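Endo-arabinase (Bacteroides thetaiotaomicron, PDB 5C0P) probably hydrolyses O-glycosidic bonds in L-arabinan as a metal-binding glycosyl hydrolase of family 43. Local coordinates at residues Y231-A236 and I274-P279; A126-P129 and M133-D136. All blocks are in the same frame, centred on the assembly; numbering follows the deposited sequence. Where two conformers were deposited one is given.

Both contacts lie inside the fold, on opposite sides of the chain's centre, about 21 Å apart between their own centres. All five touching residues of contact 1 (231-236 with 274-279) are buried; it joins strands of two different sheets, 231-238 and 272-278, by an isoleucine-on-tyrosine contact and a slid pair of aromatic rings. Contact 2 (126-129 with 133-136) is local, a loop folded back on the start of strand 134-141, and rests on buried threonine and cysteine with a partly exposed proline. Neither has a hydrogen bond between its segments. Tyr231 of contact 1 lies near magnesium ligand His261, while contact 2 leads into Asp136, so both adjoin the probable active site.

Contact 1: residues Y231-A236 and I274-P279; sequences YAIGQA and ISYHAP. With GOL (glycerol), chain I.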
loop_
_atom_site.group_PDB
_atom_site.type_symbol
_atom_site.label_atom_id
_atom_site.label_comp_id
_atom_site.label_asym_id
_atom_site.label_seq_id
_atom_site.Cartn_x
_atom_site.Cartn_y
_atom_site.Cartn_z
ATOM N N TYR A 231 -3.767 -4.130 15.570
ATOM C CA TYR A 231 -3.671 -3.538 14.251
ATOM C C TYR A 231 -4.851 -4.088 13.471
ATOM O O TYR A 231 -5.276 -5.231 13.705
ATOM C CB TYR A 231 -2.371 -3.999 13.615
ATOM C CG TYR A 231 -1.885 -3.229 12.406
ATOM C CD1 TYR A 231 -1.823 -1.840 12.404
ATOM C CD2 TYR A 231 -1.432 -3.910 11.280
ATOM C CE1 TYR A 231 -1.333 -1.151 11.286
ATOM C CE2 TYR A 231 -0.936 -3.240 10.174
ATOM C CZ TYR A 231 -0.902 -1.866 10.177
ATOM O OH TYR A 231 -0.398 -1.211 9.079
ATOM N N ALA A 232 -5.396 -3.295 12.557
ATOM C CA ALA A 232 -6.612 -3.709 11.864
ATOM C C ALA A 232 -6.775 -3.030 10.530
ATOM O O ALA A 232 -6.084 -2.048 10.219
ATOM C CB ALA A 232 -7.837 -3.431 12.734
ATOM N N ILE A 233 -7.704 -3.574 9.746
ATOM C CA ILE A 233 -8.098 -3.006 8.466
ATOM C C ILE A 233 -9.448 -2.336 8.651
ATOM O O ILE A 233 -10.415 -2.971 9.123
ATOM C CB ILE A 233 -8.266 -4.107 7.404
ATOM C CG1 ILE A 233 -7.009 -4.986 7.333
ATOM C CG2 ILE A 233 -8.603 -3.485 6.048
ATOM C CD1 ILE A 233 -7.244 -6.310 6.601
ATOM N N GLY A 234 -9.511 -1.051 8.313
ATOM C CA GLY A 234 -10.772 -0.336 8.302
ATOM C C GLY A 234 -11.173 -0.052 6.871
ATOM O O GLY A 234 -10.350 -0.153 5.940
ATOM N N GLN A 235 -12.442 0.271 6.673
ATOM C CA GLN A 235 -12.895 0.663 5.348
ATOM C C GLN A 235 -13.708 1.944 5.423
ATOM O O GLN A 235 -14.316 2.250 6.453
ATOM C CB GLN A 235 -13.705 -0.458 4.677
ATOM C CG GLN A 235 -15.047 -0.752 5.319
ATOM C CD GLN A 235 -15.802 -1.862 4.604
ATOM O OE1 GLN A 235 -15.718 -2.002 3.377
ATOM N NE2 GLN A 235 -16.543 -2.657 5.367
ATOM N N ALA A 236 -13.676 2.699 4.332
ATOM C CA ALA A 236 -14.477 3.908 4.194
ATOM C C ALA A 236 -15.065 3.919 2.802
ATOM O O ALA A 236 -14.475 3.367 1.873
ATOM C CB ALA A 236 -13.626 5.144 4.419
ATOM N N ILE A 274 -8.250 -10.458 -0.943
ATOM C CA ILE A 274 -7.542 -9.483 -0.115
ATOM C C ILE A 274 -6.192 -10.074 0.295
ATOM O O ILE A 274 -6.071 -11.279 0.495
ATOM C CB ILE A 274 -8.380 -9.056 1.119
ATOM C CG1 ILE A 274 -7.706 -7.898 1.875
ATOM C CG2 ILE A 274 -8.634 -10.237 2.044
ATOM C CD1 ILE A 274 -8.628 -7.220 2.898
ATOM N N SER A 275 -5.182 -9.215 0.372
ATOM C CA SER A 275 -3.856 -9.597 0.854
ATOM C C SER A 275 -3.419 -8.622 1.943
ATOM O O SER A 275 -3.453 -7.396 1.743
ATOM C CB SER A 275 -2.854 -9.570 -0.307
ATOM O OG SER A 275 -1.521 -9.802 0.137
ATOM N N TYR A 276 -3.000 -9.159 3.089
ATOM C CA TYR A 276 -2.520 -8.339 4.203
ATOM C C TYR A 276 -1.614 -9.187 5.070
ATOM O O TYR A 276 -1.506 -10.379 4.842
ATOM C CB TYR A 276 -3.687 -7.777 5.027
ATOM C CG TYR A 276 -4.556 -8.778 5.763
ATOM C CD1 TYR A 276 -4.370 -9.033 7.117
ATOM C CD2 TYR A 276 -5.603 -9.418 5.113
ATOM C CE1 TYR A 276 -5.197 -9.923 7.803
ATOM C CE2 TYR A 276 -6.435 -10.309 5.787
ATOM C CZ TYR A 276 -6.218 -10.558 7.124
ATOM O OH TYR A 276 -7.053 -11.440 7.787
ATOM N N HIS A 277 -0.963 -8.600 6.073
ATOM C CA HIS A 277 -0.165 -9.438 6.967
ATOM C C HIS A 277 -0.828 -9.565 8.323
ATOM O O HIS A 277 -1.547 -8.666 8.751
ATOM C CB HIS A 277 1.275 -8.922 7.121
ATOM C CG HIS A 277 1.390 -7.691 7.969
ATOM N ND1 HIS A 277 1.567 -6.436 7.433
ATOM C CD2 HIS A 277 1.331 -7.521 9.313
ATOM C CE1 HIS A 277 1.624 -5.544 8.408
ATOM N NE2 HIS A 277 1.474 -6.182 9.561
ATOM N N ALA A 278 -0.592 -10.687 8.992
ATOM C CA ALA A 278 -1.040 -10.881 10.366
ATOM C C ALA A 278 -0.112 -11.883 11.025
ATOM O O ALA A 278 0.506 -12.693 10.342
ATOM C CB ALA A 278 -2.474 -11.398 10.391
ATOM N N PRO A 279 0.040 -11.813 12.357
ATOM C CA PRO A 279 -0.339 -10.710 13.236
ATOM C C PRO A 279 0.650 -9.578 12.967
ATOM O O PRO A 279 1.360 -9.620 11.951
ATOM C CB PRO A 279 -0.121 -11.296 14.635
ATOM C CG PRO A 279 0.993 -12.256 14.450
ATOM C CD PRO A 279 0.795 -12.851 13.076
HETATM C C1 GOL I . -11.032 -11.923 4.954
HETATM C C2 GOL I . -11.418 -10.604 5.616
HETATM O O2 GOL I . -11.720 -9.650 4.624
HETATM C C3 GOL I . -10.262 -10.091 6.460
HETATM O O3 GOL I . -10.109 -10.921 7.588
#
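A single methyl group, CD1 of Ile233, sits over one face of the Tyr276 ring, 3.8 Å from its centroid and 15° off the ring normal, a CH-pi contact between strands of two separate sheets. It leans toward the CG end of the ring, with CD1 to Tyr276 CG at 3.7 Å. The two side chains cross at roughly a right angle, and CD1, the end of the isoleucine's longer branch, is the atom that meets the ring. Tyr276 turns CG between its backbone N and carbonyl carbon (chi1 65°), presenting the face to Ile233. The same methyl meets Ile274, CD1 to CD1, at 4.1 Å, giving it an aliphatic neighbour beside the aromatic one. Beyond the ring, Tyr276 OH is hydrogen-bonded to OD2 of Asp257 and accepts a hydrogen bond from glycerol O3 at 3.1 Å; the glycerol probably came from the crystallisation liquor. A leucine in place of Tyr276 would probably leave Ile233 CD1 without its aromatic face and Asp257 without its hydroxyl partner.

Tyr231 and His277 make a looser pair, their planes 20° apart but slid until the rings barely overlap; Tyr231 CE2 comes within 3.9 Å of His277 NE2. His277 ND1 accepts from the backbone N of Asp28 and NE2 bonds OD1 of Asn280, which together fix the ring's rotation, while Tyr231 OH is hydrogen-bonded to Asp205. Tyr231 also touches His261, a magnesium ligand, so this end of the contact borders the metal site.

The two strands run nearly antiparallel, with axes 9.1 Å apart, and belong to successive blades of the beta-propeller characteristic of family 43. Strand 217-224 flanks 231-238 in one blade, strands 260-266 and 285-290 flank 272-278 in the next, and Ala262 touches Ile233, Ile274 and Tyr276.

Contact 2: residues A126-P129 and M133-D136; sequences AITP and MCLD
Thr128 and Cys134 point their CB atoms at each other, 3.6 Å apart, so the two side chains meet at their bases, close to the backbones. The CA atoms of this pair are 6.5 Å apart, the nearest of the two segments. Around that meeting the branches spread: Thr128 CG2 comes to 3.9 Å from Cys134 CB, and Thr128 OG1 to 3.7 Å from the same carbon. The hydroxyl is placed by chi1 of 52°, between the backbone N and the carbonyl carbon, and is hydrogen-bonded to the backbone N of Thr107 in strand 103-112.

The thiol of Cys134 swings to the proline side. With SG opposite its own carbonyl carbon (chi1 -57°), the sulfur reaches CD of Pro129 at 3.9 Å while also lying 3.9 Å from Thr128 CB. Cys134 thus offers its methylene to the threonine and its sulfur to both residues. Phe151 of strand 147-153 touches Thr128, Pro129 and Cys134, adding an aromatic neighbour to this small apolar cluster.

Through these contacts the loop that links one propeller blade to the next packs on the first residue of strand 134-141. Two residues further along, the CB of Asp136 points away from the loop, and its OD2 is hydrogen-bonded to the backbone N of Ala206; Asp136 is predicted to tune the ionisation of the active-site glutamate and to orient the proton donor and substrate.

No hydrogen bond joins loop and strand directly: their contact is van der Waals, chiefly carbon and sulfur, while both also hydrogen-bond strand 103-112, which satisfies the buried threonine hydroxyl; Pro129 lies nearer the surface.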
loop_
_atom_site.group_PDB
_atom_site.type_symbol
_atom_site.label_atom_id
_atom_site.label_comp_id
_atom_site.label_asym_id
_atom_site.label_seq_id
_atom_site.Cartn_x
_atom_site.Cartn_y
_atom_site.Cartn_z
ATOM N N ALA A 126 11.292 11.873 -3.641
ATOM C CA ALA A 126 9.955 11.434 -3.279
ATOM C C ALA A 126 8.901 12.125 -4.141
ATOM O O ALA A 126 9.077 13.273 -4.543
ATOM C CB ALA A 126 9.688 11.729 -1.813
ATOM N N ILE A 127 7.808 11.416 -4.400
ATOM C CA ILE A 127 6.644 11.992 -5.069
ATOM C C ILE A 127 5.722 12.679 -4.049
ATOM O O ILE A 127 4.943 13.570 -4.390
ATOM C CB ILE A 127 5.892 10.896 -5.865
ATOM C CG1 ILE A 127 4.862 11.521 -6.807
ATOM C CG2 ILE A 127 5.245 9.875 -4.925
ATOM C CD1 ILE A 127 5.460 12.474 -7.825
ATOM N N THR A 128 5.844 12.283 -2.785
ATOM C CA THR A 128 5.128 12.942 -1.690
ATOM C C THR A 128 5.811 14.281 -1.361
ATOM O O THR A 128 6.950 14.510 -1.780
ATOM C CB THR A 128 5.069 12.003 -0.466
ATOM O OG1 THR A 128 6.392 11.536 -0.163
ATOM C CG2 THR A 128 4.165 10.805 -0.754
ATOM N N PRO A 129 5.122 15.189 -0.641
ATOM C CA PRO A 129 5.715 16.518 -0.431
ATOM C C PRO A 129 7.010 16.496 0.379
ATOM O O PRO A 129 7.068 15.856 1.427
ATOM C CB PRO A 129 4.624 17.268 0.348
ATOM C CG PRO A 129 3.354 16.602 -0.077
ATOM C CD PRO A 129 3.716 15.142 -0.190
HETATM N N MSE A 133 6.647 14.476 6.436
HETATM C CA MSE A 133 6.934 13.057 6.662
HETATM C C MSE A 133 5.773 12.232 6.130
HETATM O O MSE A 133 4.675 12.246 6.700
HETATM C CB MSE A 133 7.106 12.752 8.149
HETATM C CG MSE A 133 7.969 13.734 8.893
HETATM SE SE MSE A 133 9.274 12.863 10.026
HETATM C CE MSE A 133 10.483 12.321 8.593
ATOM N N CYS A 134 6.019 11.510 5.044
ATOM C CA CYS A 134 4.963 10.746 4.382
ATOM C C CYS A 134 5.347 9.296 4.134
ATOM O O CYS A 134 6.527 8.952 4.029
ATOM C CB CYS A 134 4.591 11.367 3.035
ATOM S SG CYS A 134 4.057 13.075 3.112
ATOM N N LEU A 135 4.337 8.442 4.032
ATOM C CA LEU A 135 4.577 7.031 3.773
ATOM C C LEU A 135 3.405 6.364 3.087
ATOM O O LEU A 135 2.313 6.938 2.983
ATOM C CB LEU A 135 4.942 6.281 5.063
ATOM C CG LEU A 135 4.081 6.380 6.322
ATOM C CD1 LEU A 135 2.820 5.533 6.247
ATOM C CD2 LEU A 135 4.904 5.966 7.536
ATOM N N ASP A 136 3.658 5.150 2.605
ATOM C CA ASP A 136 2.634 4.275 2.044
ATOM C C ASP A 136 1.955 4.864 0.814
ATOM O O ASP A 136 0.765 4.659 0.607
ATOM C CB ASP A 136 1.592 3.873 3.116
ATOM C CG ASP A 136 2.152 2.928 4.167
ATOM O OD1 ASP A 136 3.330 2.508 4.057
ATOM O OD2 ASP A 136 1.410 2.595 5.116
#